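Local structure of amino acid amide racemase (Ochrobactrum anthropi, 6GIO) at residues N34-S48 / F398-A412. The protein is a pyridoxal-5'-phosphate-binding enzyme of the class-III aminotransferase family that assembles from two copies of the same chain. Sequence-based numbering, arbitrary orientation.
Sequences NRLIEEGGRSILDLS and FMPPLTLTEPEIDEA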
loop_
_atom_site.group_PDB
_atom_site.type_symbol
_atom_site.label_atom_id
_atom_site.label_comp_id
_atom_site.label_asym_id
_atom_site.label_seq_id
_atom_site.Cartn_x
_atom_site.Cartn_y
_atom_site.Cartn_z
ATOM N N ASN C 34 15.093 -21.386 -0.183
ATOM C CA ASN C 34 15.060 -20.743 1.109
ATOM C C ASN C 34 16.346 -19.934 1.370
ATOM O O ASN C 34 16.621 -19.579 2.517
ATOM C CB ASN C 34 14.820 -21.808 2.179
ATOM C CG ASN C 34 13.558 -22.637 1.904
ATOM O OD1 ASN C 34 12.548 -22.115 1.444
ATOM N ND2 ASN C 34 13.641 -23.935 2.124
ATOM N N ARG C 35 17.128 -19.626 0.338
ATOM C CA ARG C 35 18.379 -18.844 0.561
ATOM C C ARG C 35 18.370 -17.503 -0.144
ATOM O O ARG C 35 17.713 -17.358 -1.174
ATOM C CB ARG C 35 19.610 -19.644 0.113
ATOM C CG ARG C 35 19.659 -21.091 0.631
ATOM C CD ARG C 35 20.998 -21.756 0.304
ATOM N NE ARG C 35 22.027 -21.233 1.192
ATOM C CZ ARG C 35 22.280 -21.707 2.416
ATOM N NH1 ARG C 35 23.232 -21.136 3.140
ATOM N NH2 ARG C 35 21.612 -22.750 2.907
ATOM N N LEU C 36 19.083 -16.518 0.421
ATOM C CA LEU C 36 19.186 -15.188 -0.148
ATOM C C LEU C 36 20.623 -14.968 -0.594
ATOM O O LEU C 36 21.558 -15.432 0.070
ATOM C CB LEU C 36 18.785 -14.099 0.857
ATOM C CG LEU C 36 17.280 -14.104 1.177
ATOM C CD1 LEU C 36 17.003 -13.230 2.383
ATOM C CD2 LEU C 36 16.437 -13.676 -0.025
ATOM N N ILE C 37 20.799 -14.260 -1.712
ATOM C CA ILE C 37 22.155 -14.058 -2.247
ATOM C C ILE C 37 22.652 -12.653 -1.967
ATOM O O ILE C 37 22.091 -11.669 -2.429
ATOM C CB ILE C 37 22.227 -14.303 -3.777
ATOM C CG1 ILE C 37 21.452 -15.548 -4.169
ATOM C CG2 ILE C 37 23.690 -14.322 -4.238
ATOM C CD1 ILE C 37 21.883 -16.828 -3.507
ATOM N N GLU C 38 23.694 -12.569 -1.175
ATOM C CA GLU C 38 24.322 -11.292 -0.868
ATOM C C GLU C 38 25.109 -10.841 -2.069
ATOM O O GLU C 38 25.588 -11.666 -2.840
ATOM C CB GLU C 38 25.243 -11.441 0.347
ATOM C CG GLU C 38 25.957 -10.163 0.767
ATOM C CD GLU C 38 26.407 -10.148 2.237
ATOM O OE1 GLU C 38 26.780 -11.224 2.773
ATOM O OE2 GLU C 38 26.376 -9.041 2.843
ATOM N N GLU C 39 25.225 -9.539 -2.247
ATOM C CA GLU C 39 26.182 -8.993 -3.195
ATOM C C GLU C 39 27.563 -9.637 -2.948
ATOM O O GLU C 39 27.969 -9.854 -1.803
ATOM C CB GLU C 39 26.249 -7.473 -3.072
ATOM C CG GLU C 39 27.122 -6.802 -4.146
ATOM C CD GLU C 39 27.183 -5.302 -3.981
ATOM O OE1 GLU C 39 27.490 -4.831 -2.851
ATOM O OE2 GLU C 39 26.907 -4.591 -4.972
ATOM N N GLY C 40 28.271 -9.959 -4.023
ATOM C CA GLY C 40 29.487 -10.760 -3.915
ATOM C C GLY C 40 29.187 -12.259 -4.055
ATOM O O GLY C 40 30.073 -13.035 -4.347
ATOM N N GLY C 41 27.942 -12.694 -3.858
ATOM C CA GLY C 41 27.576 -14.056 -4.171
ATOM C C GLY C 41 27.331 -14.995 -3.005
ATOM O O GLY C 41 26.844 -16.105 -3.209
ATOM N N ARG C 42 27.619 -14.592 -1.778
ATOM C CA ARG C 42 27.466 -15.531 -0.642
ATOM C C ARG C 42 25.976 -15.863 -0.457
ATOM O O ARG C 42 25.127 -14.988 -0.552
ATOM C CB ARG C 42 28.047 -14.922 0.624
ATOM C CG ARG C 42 28.320 -15.904 1.767
ATOM C CD ARG C 42 29.149 -15.251 2.883
ATOM N NE ARG C 42 28.507 -14.051 3.439
ATOM C CZ ARG C 42 27.843 -13.977 4.600
ATOM N NH1 ARG C 42 27.707 -15.029 5.387
ATOM N NH2 ARG C 42 27.302 -12.824 4.984
ATOM N N SER C 43 25.684 -17.121 -0.195
ATOM C CA SER C 43 24.316 -17.626 -0.107
ATOM C C SER C 43 23.879 -17.780 1.344
ATOM O O SER C 43 24.383 -18.643 2.040
ATOM C CB SER C 43 24.236 -18.974 -0.814
ATOM O OG SER C 43 23.094 -19.712 -0.409
ATOM N N ILE C 44 22.897 -16.989 1.780
ATOM C CA ILE C 44 22.505 -16.916 3.200
ATOM C C ILE C 44 21.191 -17.654 3.444
ATOM O O ILE C 44 20.248 -17.467 2.713
ATOM C CB ILE C 44 22.303 -15.458 3.610
ATOM C CG1 ILE C 44 23.535 -14.621 3.230
ATOM C CG2 ILE C 44 21.978 -15.327 5.108
ATOM C CD1 ILE C 44 24.824 -15.097 3.846
ATOM N N LEU C 45 21.131 -18.479 4.484
ATOM C CA LEU C 45 19.893 -19.179 4.828
ATOM C C LEU C 45 18.881 -18.180 5.411
ATOM O O LEU C 45 19.175 -17.490 6.370
ATOM C CB LEU C 45 20.174 -20.327 5.806
ATOM C CG LEU C 45 18.918 -21.089 6.274
ATOM C CD1 LEU C 45 18.108 -21.674 5.123
ATOM C CD2 LEU C 45 19.264 -22.201 7.258
ATOM N N ASP C 46 17.680 -18.110 4.835
ATOM C CA ASP C 46 16.731 -17.113 5.272
ATOM C C ASP C 46 15.784 -17.660 6.312
ATOM O O ASP C 46 14.798 -18.302 5.990
ATOM C CB ASP C 46 15.938 -16.478 4.123
ATOM C CG ASP C 46 15.069 -15.275 4.612
ATOM O OD1 ASP C 46 15.525 -14.582 5.564
ATOM O OD2 ASP C 46 13.954 -15.038 4.058
ATOM N N LEU C 47 16.058 -17.314 7.564
ATOM C CA LEU C 47 15.143 -17.628 8.664
ATOM C C LEU C 47 14.175 -16.479 8.971
ATOM O O LEU C 47 13.267 -16.626 9.786
ATOM C CB LEU C 47 15.964 -17.965 9.886
ATOM C CG LEU C 47 17.008 -19.061 9.666
ATOM C CD1 LEU C 47 17.913 -19.185 10.885
ATOM C CD2 LEU C 47 16.307 -20.373 9.358
ATOM N N SER C 48 14.366 -15.350 8.303
ATOM C CA SER C 48 13.466 -14.213 8.416
ATOM C C SER C 48 12.209 -14.249 7.553
ATOM O O SER C 48 11.245 -13.579 7.898
ATOM C CB SER C 48 14.226 -12.914 8.130
ATOM O OG SER C 48 14.367 -12.663 6.754
ATOM N N PHE C 398 12.105 -16.036 14.326
ATOM C CA PHE C 398 12.322 -16.999 13.236
ATOM C C PHE C 398 10.999 -17.213 12.518
ATOM O O PHE C 398 10.039 -17.802 13.072
ATOM C CB PHE C 398 12.899 -18.321 13.752
ATOM C CG PHE C 398 14.229 -18.157 14.451
ATOM C CD1 PHE C 398 15.374 -17.888 13.737
ATOM C CD2 PHE C 398 14.312 -18.210 15.813
ATOM C CE1 PHE C 398 16.606 -17.681 14.372
ATOM C CE2 PHE C 398 15.536 -18.014 16.457
ATOM C CZ PHE C 398 16.689 -17.752 15.739
ATOM N N MET C 399 10.945 -16.687 11.300
ATOM C CA MET C 399 9.762 -16.750 10.437
ATOM C C MET C 399 10.199 -17.281 9.091
ATOM O O MET C 399 10.045 -16.610 8.092
ATOM C CB MET C 399 9.186 -15.330 10.271
ATOM C CG MET C 399 8.585 -14.793 11.567
ATOM S SD MET C 399 6.959 -15.514 11.890
ATOM C CE MET C 399 5.982 -14.761 10.612
ATOM N N PRO C 400 10.819 -18.467 9.063
ATOM C CA PRO C 400 11.386 -18.883 7.776
ATOM C C PRO C 400 10.296 -19.232 6.752
ATOM O O PRO C 400 9.142 -19.500 7.142
ATOM C CB PRO C 400 12.204 -20.129 8.135
ATOM C CG PRO C 400 11.592 -20.670 9.392
ATOM C CD PRO C 400 11.036 -19.476 10.123
ATOM N N PRO C 401 10.675 -19.319 5.459
ATOM C CA PRO C 401 9.758 -19.867 4.458
ATOM C C PRO C 401 9.206 -21.231 4.903
ATOM O O PRO C 401 9.913 -22.026 5.569
ATOM C CB PRO C 401 10.644 -20.008 3.236
ATOM C CG PRO C 401 11.728 -19.003 3.433
ATOM C CD PRO C 401 12.012 -19.072 4.895
ATOM N N LEU C 402 7.947 -21.470 4.600
ATOM C CA LEU C 402 7.284 -22.695 4.965
ATOM C C LEU C 402 7.932 -23.897 4.272
ATOM O O LEU C 402 7.697 -25.048 4.642
ATOM C CB LEU C 402 5.811 -22.605 4.554
ATOM C CG LEU C 402 4.990 -21.526 5.280
ATOM C CD1 LEU C 402 3.483 -21.768 5.115
ATOM C CD2 LEU C 402 5.323 -21.478 6.746
ATOM N N THR C 403 8.741 -23.607 3.257
ATOM C CA THR C 403 9.459 -24.621 2.517
ATOM C C THR C 403 10.800 -24.984 3.139
ATOM O O THR C 403 11.587 -25.705 2.527
ATOM C CB THR C 403 9.707 -24.115 1.081
ATOM O OG1 THR C 403 10.246 -22.797 1.145
ATOM C CG2 THR C 403 8.366 -24.080 0.301
ATOM N N LEU C 404 11.056 -24.498 4.348
ATOM C CA LEU C 404 12.281 -24.812 5.061
ATOM C C LEU C 404 12.490 -26.343 5.140
ATOM O O LEU C 404 11.578 -27.096 5.524
ATOM C CB LEU C 404 12.256 -24.190 6.457
ATOM C CG LEU C 404 13.580 -24.218 7.232
ATOM C CD1 LEU C 404 14.618 -23.267 6.644
ATOM C CD2 LEU C 404 13.335 -23.924 8.706
ATOM N N THR C 405 13.685 -26.800 4.764
ATOM C CA THR C 405 13.969 -28.271 4.771
ATOM C C THR C 405 14.531 -28.744 6.112
ATOM O O THR C 405 14.993 -27.938 6.935
ATOM C CB THR C 405 14.931 -28.691 3.640
ATOM O OG1 THR C 405 16.231 -28.146 3.871
ATOM C CG2 THR C 405 14.418 -28.213 2.309
ATOM N N GLU C 406 14.500 -30.053 6.339
ATOM C CA GLU C 406 15.087 -30.598 7.572
ATOM C C GLU C 406 16.601 -30.393 7.684
ATOM O O GLU C 406 17.071 -30.023 8.739
ATOM C CB GLU C 406 14.627 -32.023 7.833
ATOM C CG GLU C 406 13.143 -32.033 8.199
ATOM C CD GLU C 406 12.555 -33.416 8.457
ATOM O OE1 GLU C 406 13.163 -34.205 9.201
ATOM O OE2 GLU C 406 11.447 -33.686 7.947
ATOM N N PRO C 407 17.358 -30.537 6.589
ATOM C CA PRO C 407 18.778 -30.162 6.680
ATOM C C PRO C 407 19.006 -28.707 7.013
ATOM O O PRO C 407 19.987 -28.375 7.684
ATOM C CB PRO C 407 19.314 -30.468 5.280
ATOM C CG PRO C 407 18.422 -31.590 4.809
ATOM C CD PRO C 407 17.065 -31.299 5.360
ATOM N N GLU C 408 18.130 -27.839 6.521
ATOM C CA GLU C 408 18.239 -26.421 6.830
ATOM C C GLU C 408 17.898 -26.147 8.299
ATOM O O GLU C 408 18.475 -25.259 8.920
ATOM C CB GLU C 408 17.374 -25.604 5.878
ATOM C CG GLU C 408 17.960 -25.510 4.493
ATOM C CD GLU C 408 16.986 -25.019 3.459
ATOM O OE1 GLU C 408 15.757 -25.053 3.694
ATOM O OE2 GLU C 408 17.478 -24.628 2.376
ATOM N N ILE C 409 16.987 -26.914 8.879
ATOM C CA ILE C 409 16.745 -26.794 10.323
ATOM C C ILE C 409 18.014 -27.074 11.132
ATOM O O ILE C 409 18.311 -26.312 12.050
ATOM C CB ILE C 409 15.564 -27.661 10.803
ATOM C CG1 ILE C 409 14.265 -27.095 10.247
ATOM C CG2 ILE C 409 15.484 -27.664 12.328
ATOM C CD1 ILE C 409 13.057 -27.999 10.400
ATOM N N ASP C 410 18.777 -28.131 10.792
ATOM C CA ASP C 410 20.068 -28.403 11.490
ATOM C C ASP C 410 21.074 -27.295 11.270
ATOM O O ASP C 410 21.832 -26.974 12.167
ATOM C CB ASP C 410 20.785 -29.710 11.026
ATOM C CG ASP C 410 20.018 -30.970 11.351
ATOM O OD1 ASP C 410 19.269 -30.981 12.350
ATOM O OD2 ASP C 410 20.180 -31.973 10.597
ATOM N N GLU C 411 21.145 -26.768 10.050
ATOM C CA GLU C 411 22.087 -25.687 9.742
ATOM C C GLU C 411 21.736 -24.421 10.537
ATOM O O GLU C 411 22.625 -23.673 11.014
ATOM C CB GLU C 411 22.060 -25.373 8.249
ATOM C CG GLU C 411 23.013 -24.273 7.858
ATOM C CD GLU C 411 22.884 -23.839 6.416
ATOM O OE1 GLU C 411 21.943 -24.289 5.714
ATOM O OE2 GLU C 411 23.740 -23.027 5.980
ATOM N N ALA C 412 20.435 -24.183 10.662
ATOM C CA ALA C 412 19.932 -23.053 11.437
ATOM C C ALA C 412 20.284 -23.129 12.924
ATOM O O ALA C 412 20.805 -22.178 13.528
ATOM C CB ALA C 412 18.416 -22.949 11.251
HETATM O O HOH W 1 16.803 -23.716 -0.187
HETATM O O HOH W 2 19.789 -24.602 1.698
#
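With CG of N34 anti to its carbonyl carbon (chi1 -55°) and CG of E408 placed likewise, the two side chains cross at about a right angle, amide and carboxylate planes 62° apart, where the N-terminal beta hairpin meets the start of helix 406-424. N34 ND2 donates to E408 OE1 at 2.9 Å, nearly in the amide plane and onto the syn lone pair. The same oxygen takes T405 N on its anti side at 2.9 Å, while E408 N bonds back to T405 OG1, completing a capping box. At the oxygen end of the amide, T403 OG1 approaches N34 OD1 to a doubtfully short 2.4 Å, and ND2 also makes a weak bond to T403 O.

R35, bent at chi3, turns its guanidinium toward E411. Their planes lie only 12° apart, and NH2 meets E411 OE1 at 3.2 Å in a salt bridge; the NH1 to OE2 bond is weak. S43 O holds NH1 from the hairpin's second strand, and one water bridges N34 N and E408 OE2.

Beside the polar groups, L45 CD1 packs against E408 CG, and L47 CD1 lies 3.8 Å from A412 CB. The edge of the F398 ring meets L47 CB. M399 N donates to L47 O at 2.8 Å, and the M399 side chain lies about 7 Å from the bound pyridoxal-5'-phosphate.

E408 thus serves both as capping-box partner of T405 and as acceptor for N34, tying the helix start to the hairpin; the nearby guanidinium probably favours its charged form.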